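Local coordinates for protein 2-hydroxyhepta-2,4-diene-1,7-dioate isomerase (Mycobacterium marinum, PDB 3QDF) that binds zinc and probably acts as an isomerase or hydrolase of the fumarylacetoacetate hydrolase family, at residues Ile149-Ser154 against Val249-Glu254. Residues are numbered along the deposited sequence; the frame is centred on the assembly and turned at random.
Sequences IGNDVS and VSITIE. With ZN (zinc ion), chain B.
Val249 meets Asn151 through its methyl CG1, 3.7 Å from Asn151 ND2. Beside this apolar touch, a bridging water accepts a hydrogen bond from Asn151 ND2 (3.1 Å) and donates a weak one to Val249 O; no direct hydrogen bond joins the segments. Ile251 comes next and touches both Asn151 and Ile149. With CG1 anti to the carbonyl carbon (chi1 -55°) and chi2 at 146°, its CD1 reaches Asn151 CB at 3.5 Å, the two side chains crossing at about a right angle. Its CG2 presses on Ile149 CG2 at 3.4 Å, tighter than usual van der Waals contact. The Ile149 side chain runs past that of Ile251 in the reverse direction, its CD1 coming 3.5 Å from Ile251 O. Ile253 completes the row with CD1 3.8 Å from Ile149 CG1. Alternation explains the pattern: Val249, Ile251 and Ile253 face strand 149-151, whereas Ser250 and Thr252 point away. The strand axes approach to 7.9 Å at 148°, roughly antiparallel, as where faces of two sheets pack in the fumarylacetoacetate hydrolase fold. Just beyond, Asp152 OD2 binds zinc at 2.1 Å, together with Glu121 and Glu123, and Asp152 OD1 makes a salt bridge to Lys97. The chemistry implies that the apolar layer adjoins the metal site through the Asn151 side-chain amide, whose OD1 is held by the backbone N of the zinc ligand Glu121.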
loop_
_atom_site.group_PDB
_atom_site.type_symbol
_atom_site.label_atom_id
_atom_site.label_comp_id
_atom_site.label_asym_id
_atom_site.label_seq_id
_atom_site.Cartn_x
_atom_site.Cartn_y
_atom_site.Cartn_z
ATOM N N ILE A 149 -3.579 -0.059 -0.059
ATOM C CA ILE A 149 -3.119 -1.441 0.072
ATOM C C ILE A 149 -1.658 -1.497 -0.264
ATOM O O ILE A 149 -1.200 -0.798 -1.171
ATOM C CB ILE A 149 -3.909 -2.422 -0.850
ATOM C CG1 ILE A 149 -5.426 -2.233 -0.661
ATOM C CG2 ILE A 149 -3.511 -3.888 -0.549
ATOM C CD1 ILE A 149 -6.302 -3.019 -1.642
ATOM N N GLY A 150 -0.913 -2.295 0.491
ATOM C CA GLY A 150 0.469 -2.573 0.172
ATOM C C GLY A 150 0.729 -4.060 0.054
ATOM O O GLY A 150 0.019 -4.893 0.664
ATOM N N ASN A 151 1.735 -4.396 -0.760
ATOM C CA ASN A 151 2.261 -5.753 -0.851
ATOM C C ASN A 151 3.716 -5.715 -0.396
ATOM O O ASN A 151 4.610 -5.268 -1.150
ATOM C CB ASN A 151 2.162 -6.297 -2.295
ATOM C CG ASN A 151 2.440 -7.801 -2.386
ATOM O OD1 ASN A 151 3.003 -8.393 -1.475
ATOM N ND2 ASN A 151 2.044 -8.416 -3.504
ATOM N N ASP A 152 3.957 -6.175 0.836
ATOM C CA ASP A 152 5.313 -6.174 1.396
ATOM C C ASP A 152 6.140 -7.355 0.856
ATOM O O ASP A 152 6.384 -8.373 1.552
ATOM C CB ASP A 152 5.245 -6.205 2.923
ATOM C CG ASP A 152 6.617 -6.119 3.568
ATOM O OD1 ASP A 152 7.584 -5.724 2.876
ATOM O OD2 ASP A 152 6.728 -6.433 4.767
ATOM N N VAL A 153 6.578 -7.234 -0.393
ATOM C CA VAL A 153 7.291 -8.351 -1.030
ATOM C C VAL A 153 8.637 -8.602 -0.330
ATOM O O VAL A 153 9.377 -7.654 -0.026
ATOM C CB VAL A 153 7.416 -8.136 -2.550
ATOM C CG1 VAL A 153 8.033 -9.340 -3.199
ATOM C CG2 VAL A 153 6.036 -7.880 -3.151
ATOM N N SER A 154 8.929 -9.880 -0.052
ATOM C CA SER A 154 10.016 -10.247 0.851
ATOM C C SER A 154 10.773 -11.493 0.367
ATOM O O SER A 154 10.177 -12.584 0.226
ATOM C CB SER A 154 9.466 -10.527 2.254
ATOM O OG SER A 154 8.563 -9.505 2.681
ATOM N N VAL A 249 -0.780 -11.682 -8.252
ATOM C CA VAL A 249 -1.184 -11.557 -6.859
ATOM C C VAL A 249 -2.129 -10.378 -6.694
ATOM O O VAL A 249 -1.842 -9.263 -7.153
ATOM C CB VAL A 249 0.051 -11.537 -5.890
ATOM C CG1 VAL A 249 1.070 -10.536 -6.339
ATOM C CG2 VAL A 249 -0.363 -11.299 -4.448
ATOM N N SER A 250 -3.279 -10.654 -6.083
ATOM C CA SER A 250 -4.307 -9.652 -5.840
ATOM C C SER A 250 -4.624 -9.598 -4.375
ATOM O O SER A 250 -4.956 -10.621 -3.772
ATOM C CB SER A 250 -5.583 -10.015 -6.596
ATOM O OG SER A 250 -5.406 -9.755 -7.967
ATOM N N ILE A 251 -4.513 -8.415 -3.802
ATOM C CA ILE A 251 -4.863 -8.183 -2.408
ATOM C C ILE A 251 -6.088 -7.272 -2.413
ATOM O O ILE A 251 -6.077 -6.184 -3.032
ATOM C CB ILE A 251 -3.692 -7.490 -1.648
ATOM C CG1 ILE A 251 -2.396 -8.303 -1.786
ATOM C CG2 ILE A 251 -4.025 -7.239 -0.178
ATOM C CD1 ILE A 251 -1.102 -7.402 -1.844
ATOM N N THR A 252 -7.146 -7.717 -1.736
ATOM C CA THR A 252 -8.369 -6.934 -1.620
ATOM C C THR A 252 -8.582 -6.557 -0.162
ATOM O O THR A 252 -8.515 -7.418 0.733
ATOM C CB THR A 252 -9.605 -7.740 -2.136
ATOM O OG1 THR A 252 -9.425 -8.034 -3.520
ATOM C CG2 THR A 252 -10.929 -6.939 -1.968
ATOM N N ILE A 253 -8.820 -5.272 0.079
ATOM C CA ILE A 253 -9.247 -4.830 1.380
ATOM C C ILE A 253 -10.628 -4.200 1.285
ATOM O O ILE A 253 -10.871 -3.337 0.452
ATOM C CB ILE A 253 -8.236 -3.879 2.045
ATOM C CG1 ILE A 253 -6.878 -4.581 2.171
ATOM C CG2 ILE A 253 -8.764 -3.435 3.463
ATOM C CD1 ILE A 253 -5.756 -3.697 2.787
ATOM N N GLU A 254 -11.530 -4.687 2.130
ATOM C CA GLU A 254 -12.886 -4.162 2.252
ATOM C C GLU A 254 -12.894 -2.628 2.446
ATOM O O GLU A 254 -12.126 -2.094 3.237
ATOM C CB GLU A 254 -13.571 -4.859 3.423
ATOM C CG GLU A 254 -15.000 -4.383 3.754
ATOM C CD GLU A 254 -15.534 -5.076 5.005
ATOM O OE1 GLU A 254 -14.743 -5.750 5.694
ATOM O OE2 GLU A 254 -16.740 -4.960 5.302
HETATM ZN ZN ZN B . 5.190 -6.929 6.137
HETATM O O HOH W 1 0.048 -7.075 -5.433
HETATM O O HOH W 2 5.032 -4.872 7.096
#